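Local coordinates for protein GphF Dehydratase 1 (Archangium violaceum, PDB 6MBF) that probably dehydrates a beta-hydroxyacyl intermediate on the gephyronic acid polyketide synthase, and is associated with rearrangement of the resulting olefin, at residues A[52-57]-A[104-109]; A[62-67]-A[195-200]. One frame throughout, in Å; residues are numbered along the deposited sequence.

Both contacts use helix 52-65, and their centres lie about 12 Å apart. Contact 1 sets the helix's first turns against strand 103-109, within the first hotdog unit of this double-hotdog dehydratase. Contact 2 sits near the other end of the same helix and reaches across to 195-200, the loop that leads into helix 200-214 of the second unit. Along the chain the order is 52-57, 62-67, 104-109, 195-200, so the segments of the two contacts alternate along the chain. Glu56 ties them directly: its carboxylate takes the backbone N-H groups of Glu197 and Leu198. One helix is thus packed against its own sheet while also being bonded to the other half of the protein.

Contact 1: A[52-57]-A[104-109]; sequences VTYLEM and FEIHSA
Tyr54 and Met57 of helix 52-65 meet Ile106 of strand 103-109, the usual packing of a hotdog fold, where the central helix lies against a curved antiparallel sheet. Tyr54 comes first. Its CB lies 3.9 Å from Ile106 CD1, and farther out ring atom CD1 of Tyr54 is 4.0 Å from Ile106 CG2, the methyl approaching the ring obliquely. The backbone takes part as well, since Tyr54 O is 3.7 Å from Ile106 CD1, a van der Waals contact between a carbonyl oxygen and a methyl. The Tyr54 side chain also touches His123 and Ala124 of strand 121-131.

One turn of helix is nearly complete at Met57, which points at the strand and also touches Leu95 of strand 93-100. Its chain runs out straight through chi2 and then bends at chi3 (71°), which sets the terminal methyl alongside the two methyls of Ile106, with Met57 CE 3.9 Å from Ile106 CG2. No hydrogen bond crosses the interface; all three touching residues are buried. Ile106 carries its side of the contact with two methyls. With CG1 beside the backbone N (chi1 -61°) and the branch extended beyond it (chi2 -179°), Ile106 CD1 ends 3.7 Å from Met57 CB.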
loop_
_atom_site.group_PDB
_atom_site.type_symbol
_atom_site.label_atom_id
_atom_site.label_comp_id
_atom_site.label_asym_id
_atom_site.label_seq_id
_atom_site.Cartn_x
_atom_site.Cartn_y
_atom_site.Cartn_z
ATOM N N VAL A 52 -0.305 0.161 2.641
ATOM C CA VAL A 52 0.372 -0.441 1.496
ATOM C C VAL A 52 1.497 -1.367 1.939
ATOM O O VAL A 52 1.874 -2.274 1.192
ATOM C CB VAL A 52 0.904 0.634 0.513
ATOM C CG1 VAL A 52 -0.242 1.262 -0.275
ATOM C CG2 VAL A 52 1.743 1.700 1.241
ATOM N N THR A 53 2.044 -1.148 3.141
ATOM C CA THR A 53 3.016 -2.062 3.727
ATOM C C THR A 53 2.495 -3.493 3.723
ATOM O O THR A 53 3.220 -4.428 3.360
ATOM C CB THR A 53 3.332 -1.618 5.157
ATOM O OG1 THR A 53 3.782 -0.251 5.145
ATOM C CG2 THR A 53 4.398 -2.515 5.787
ATOM N N TYR A 54 1.225 -3.671 4.097
ATOM C CA TYR A 54 0.643 -5.009 4.177
ATOM C C TYR A 54 0.440 -5.603 2.791
ATOM O O TYR A 54 0.622 -6.811 2.597
ATOM C CB TYR A 54 -0.686 -4.952 4.934
ATOM C CG TYR A 54 -0.576 -4.207 6.242
ATOM C CD1 TYR A 54 0.438 -4.507 7.143
ATOM C CD2 TYR A 54 -1.462 -3.182 6.565
ATOM C CE1 TYR A 54 0.561 -3.819 8.342
ATOM C CE2 TYR A 54 -1.347 -2.485 7.765
ATOM C CZ TYR A 54 -0.335 -2.809 8.649
ATOM O OH TYR A 54 -0.213 -2.120 9.840
ATOM N N LEU A 55 0.053 -4.779 1.818
ATOM C CA LEU A 55 -0.096 -5.287 0.457
ATOM C C LEU A 55 1.241 -5.776 -0.089
ATOM O O LEU A 55 1.310 -6.838 -0.726
ATOM C CB LEU A 55 -0.686 -4.200 -0.441
ATOM C CG LEU A 55 -2.093 -3.712 -0.078
ATOM C CD1 LEU A 55 -2.562 -2.645 -1.059
ATOM C CD2 LEU A 55 -3.057 -4.891 -0.070
ATOM N N GLU A 56 2.320 -5.024 0.166
ATOM C CA GLU A 56 3.641 -5.453 -0.288
ATOM C C GLU A 56 4.062 -6.753 0.392
ATOM O O GLU A 56 4.573 -7.668 -0.261
ATOM C CB GLU A 56 4.687 -4.357 -0.041
ATOM C CG GLU A 56 6.148 -4.855 -0.143
ATOM C CD GLU A 56 6.543 -5.379 -1.528
ATOM O OE1 GLU A 56 5.795 -5.206 -2.521
ATOM O OE2 GLU A 56 7.634 -5.976 -1.625
ATOM N N MET A 57 3.865 -6.846 1.709
ATOM C CA MET A 57 4.213 -8.077 2.410
ATOM C C MET A 57 3.474 -9.273 1.818
ATOM O O MET A 57 4.056 -10.350 1.644
ATOM C CB MET A 57 3.910 -7.926 3.893
ATOM C CG MET A 57 4.848 -6.939 4.591
ATOM S SD MET A 57 4.359 -6.581 6.289
ATOM C CE MET A 57 4.740 -8.141 7.091
ATOM N N PHE A 104 -3.445 -15.482 4.434
ATOM C CA PHE A 104 -2.349 -14.893 5.189
ATOM C C PHE A 104 -2.902 -13.980 6.277
ATOM O O PHE A 104 -4.031 -13.479 6.200
ATOM C CB PHE A 104 -1.370 -14.117 4.291
ATOM C CG PHE A 104 -1.895 -12.784 3.828
ATOM C CD1 PHE A 104 -1.660 -11.632 4.570
ATOM C CD2 PHE A 104 -2.613 -12.680 2.646
ATOM C CE1 PHE A 104 -2.146 -10.408 4.147
ATOM C CE2 PHE A 104 -3.099 -11.458 2.217
ATOM C CZ PHE A 104 -2.870 -10.321 2.973
ATOM N N GLU A 105 -2.085 -13.792 7.311
ATOM C CA GLU A 105 -2.351 -12.835 8.373
ATOM C C GLU A 105 -1.058 -12.119 8.730
ATOM O O GLU A 105 0.017 -12.727 8.744
ATOM C CB GLU A 105 -2.906 -13.499 9.637
ATOM C CG GLU A 105 -4.224 -14.212 9.486
ATOM C CD GLU A 105 -4.693 -14.758 10.820
ATOM O OE1 GLU A 105 -4.330 -15.902 11.152
ATOM O OE2 GLU A 105 -5.389 -14.021 11.551
ATOM N N ILE A 106 -1.167 -10.831 9.037
ATOM C CA ILE A 106 -0.028 -10.020 9.438
ATOM C C ILE A 106 -0.286 -9.494 10.842
ATOM O O ILE A 106 -1.332 -8.881 11.100
ATOM C CB ILE A 106 0.225 -8.876 8.439
ATOM C CG1 ILE A 106 0.542 -9.464 7.058
ATOM C CG2 ILE A 106 1.341 -7.957 8.939
ATOM C CD1 ILE A 106 0.829 -8.397 5.977
ATOM N N HIS A 107 0.656 -9.759 11.745
ATOM C CA HIS A 107 0.591 -9.355 13.144
ATOM C C HIS A 107 1.873 -8.629 13.527
ATOM O O HIS A 107 2.919 -8.793 12.891
ATOM C CB HIS A 107 0.440 -10.555 14.096
ATOM C CG HIS A 107 -0.895 -11.232 14.053
ATOM N ND1 HIS A 107 -1.290 -12.050 13.014
ATOM C CD2 HIS A 107 -1.904 -11.257 14.957
ATOM C CE1 HIS A 107 -2.494 -12.531 13.270
ATOM N NE2 HIS A 107 -2.890 -12.067 14.442
ATOM N N SER A 108 1.798 -7.844 14.600
ATOM C CA SER A 108 2.984 -7.241 15.196
ATOM C C SER A 108 3.013 -7.532 16.687
ATOM O O SER A 108 1.992 -7.853 17.302
ATOM C CB SER A 108 3.042 -5.718 14.985
ATOM O OG SER A 108 2.084 -5.055 15.797
ATOM N N ALA A 109 4.198 -7.362 17.271
ATOM C CA ALA A 109 4.368 -7.538 18.706
ATOM C C ALA A 109 5.537 -6.694 19.196
ATOM O O ALA A 109 6.471 -6.400 18.446
ATOM C CB ALA A 109 4.603 -9.011 19.058
#

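Contact 2: A[62-67]-A[195-200]; sequences ASRLLP and SYELHP
Glu197 OE1 is gripped by Arg64 NH1 at 2.8 Å, a salt bridge that is also a hydrogen bond with an N-H...O angle of 152°. The donor arrives nearly in line with the carboxylate C-O bond, and the oxygen sits at the edge of the guanidinium, close to its plane. The two flat groups are turned 75° apart, so NH1 alone makes the direct bond. Water 1 takes up the neighbouring nitrogen: it accepts from Arg64 NH2 at 3.1 Å, donates to Ser195 O at 3.2 Å and gives a weak bond to Glu197 OE1.

Arg64 reaches across with its chain extended from CG to NE, whereas Glu197 bends at chi2 (-66°) to bring its carboxylate to the helix. There Ser63 CB packs 3.7 Å from Glu197 OE1. Arg237 binds the other oxygen, OE2, so the carboxylate lies between two arginines, which would be expected to favour its charged form. Arg64 NH1 also bonds to Ala60 O one turn back, which helps fix the guanidinium. This polar clasp joins the end of the central helix in one hotdog unit to the loop before helix 200-214 in the other, an interface belonging to the double-hotdog fold of polyketide synthase dehydratases.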
loop_
_atom_site.group_PDB
_atom_site.type_symbol
_atom_site.label_atom_id
_atom_site.label_comp_id
_atom_site.label_asym_id
_atom_site.label_seq_id
_atom_site.Cartn_x
_atom_site.Cartn_y
_atom_site.Cartn_z
ATOM N N ALA A 62 3.414 -14.059 -1.544
ATOM C CA ALA A 62 2.938 -14.806 -2.706
ATOM C C ALA A 62 4.102 -15.241 -3.584
ATOM O O ALA A 62 4.132 -16.377 -4.078
ATOM C CB ALA A 62 1.955 -13.958 -3.511
ATOM N N SER A 63 5.076 -14.348 -3.784
ATOM C CA SER A 63 6.196 -14.670 -4.660
ATOM C C SER A 63 7.040 -15.799 -4.086
ATOM O O SER A 63 7.513 -16.669 -4.828
ATOM C CB SER A 63 7.056 -13.432 -4.888
ATOM O OG SER A 63 8.118 -13.721 -5.786
ATOM N N ARG A 64 7.232 -15.807 -2.772
ATOM C CA ARG A 64 8.143 -16.758 -2.147
ATOM C C ARG A 64 7.480 -18.077 -1.782
ATOM O O ARG A 64 8.158 -19.110 -1.756
ATOM C CB ARG A 64 8.777 -16.129 -0.903
ATOM C CG ARG A 64 9.706 -14.980 -1.241
ATOM C CD ARG A 64 9.817 -13.950 -0.108
ATOM N NE ARG A 64 10.833 -12.944 -0.408
ATOM C CZ ARG A 64 10.667 -11.939 -1.262
ATOM N NH1 ARG A 64 9.518 -11.789 -1.911
ATOM N NH2 ARG A 64 11.656 -11.079 -1.474
ATOM N N LEU A 65 6.176 -18.079 -1.505
ATOM C CA LEU A 65 5.497 -19.299 -1.077
ATOM C C LEU A 65 4.795 -20.030 -2.206
ATOM O O LEU A 65 4.679 -21.259 -2.157
ATOM C CB LEU A 65 4.457 -18.985 0.003
ATOM C CG LEU A 65 4.969 -18.489 1.348
ATOM C CD1 LEU A 65 3.806 -18.237 2.294
ATOM C CD2 LEU A 65 5.945 -19.491 1.940
ATOM N N LEU A 66 4.298 -19.309 -3.194
ATOM C CA LEU A 66 3.426 -19.955 -4.162
ATOM C C LEU A 66 4.185 -20.296 -5.431
ATOM O O LEU A 66 5.052 -19.527 -5.867
ATOM C CB LEU A 66 2.243 -19.053 -4.511
ATOM C CG LEU A 66 1.325 -18.743 -3.327
ATOM C CD1 LEU A 66 0.226 -17.795 -3.741
ATOM C CD2 LEU A 66 0.733 -20.022 -2.747
ATOM N N PRO A 67 3.872 -21.436 -6.038
ATOM C CA PRO A 67 4.619 -21.877 -7.217
ATOM C C PRO A 67 4.250 -21.089 -8.463
ATOM O O PRO A 67 3.159 -20.521 -8.587
ATOM C CB PRO A 67 4.191 -23.338 -7.370
ATOM C CG PRO A 67 2.777 -23.333 -6.876
ATOM C CD PRO A 67 2.773 -22.367 -5.706
ATOM N N SER A 195 14.455 -4.425 -3.937
ATOM C CA SER A 195 14.098 -4.882 -2.602
ATOM C C SER A 195 12.627 -5.229 -2.446
ATOM O O SER A 195 12.290 -6.028 -1.564
ATOM C CB SER A 195 14.469 -3.820 -1.559
ATOM O OG SER A 195 15.871 -3.633 -1.507
ATOM N N TYR A 196 11.752 -4.650 -3.261
ATOM C CA TYR A 196 10.311 -4.791 -3.103
ATOM C C TYR A 196 9.689 -5.361 -4.370
ATOM O O TYR A 196 10.177 -5.134 -5.482
ATOM C CB TYR A 196 9.636 -3.438 -2.803
ATOM C CG TYR A 196 10.042 -2.798 -1.497
ATOM C CD1 TYR A 196 9.491 -3.213 -0.290
ATOM C CD2 TYR A 196 10.974 -1.768 -1.472
ATOM C CE1 TYR A 196 9.867 -2.611 0.920
ATOM C CE2 TYR A 196 11.350 -1.163 -0.285
ATOM C CZ TYR A 196 10.796 -1.587 0.911
ATOM O OH TYR A 196 11.171 -0.987 2.096
ATOM N N GLU A 197 8.572 -6.070 -4.208
ATOM C CA GLU A 197 7.796 -6.419 -5.386
ATOM C C GLU A 197 7.207 -5.164 -6.015
ATOM O O GLU A 197 7.392 -4.911 -7.210
ATOM C CB GLU A 197 6.705 -7.425 -5.028
ATOM C CG GLU A 197 7.204 -8.589 -4.155
ATOM C CD GLU A 197 8.210 -9.490 -4.881
ATOM O OE1 GLU A 197 8.879 -10.310 -4.215
ATOM O OE2 GLU A 197 8.349 -9.375 -6.108
ATOM N N LEU A 198 6.510 -4.358 -5.216
ATOM C CA LEU A 198 6.049 -3.033 -5.630
ATOM C C LEU A 198 6.327 -2.079 -4.480
ATOM O O LEU A 198 5.739 -2.219 -3.403
ATOM C CB LEU A 198 4.564 -3.045 -5.977
ATOM C CG LEU A 198 4.020 -1.713 -6.484
ATOM C CD1 LEU A 198 4.701 -1.311 -7.789
ATOM C CD2 LEU A 198 2.532 -1.803 -6.667
ATOM N N HIS A 199 7.226 -1.121 -4.696
ATOM C CA HIS A 199 7.658 -0.271 -3.599
ATOM C C HIS A 199 6.451 0.365 -2.905
ATOM O O HIS A 199 5.605 0.976 -3.574
ATOM C CB HIS A 199 8.612 0.818 -4.096
ATOM C CG HIS A 199 9.473 1.382 -3.013
ATOM N ND1 HIS A 199 8.949 1.945 -1.869
ATOM C CD2 HIS A 199 10.820 1.450 -2.885
ATOM C CE1 HIS A 199 9.936 2.333 -1.081
ATOM N NE2 HIS A 199 11.081 2.038 -1.672
ATOM N N PRO A 200 6.316 0.210 -1.587
ATOM C CA PRO A 200 5.210 0.881 -0.878
ATOM C C PRO A 200 5.104 2.361 -1.184
ATOM O O PRO A 200 3.985 2.882 -1.266
ATOM C CB PRO A 200 5.547 0.625 0.596
ATOM C CG PRO A 200 6.280 -0.695 0.571
ATOM C CD PRO A 200 7.084 -0.682 -0.700
HETATM O O HOH W 1 11.100 -8.520 -3.105
#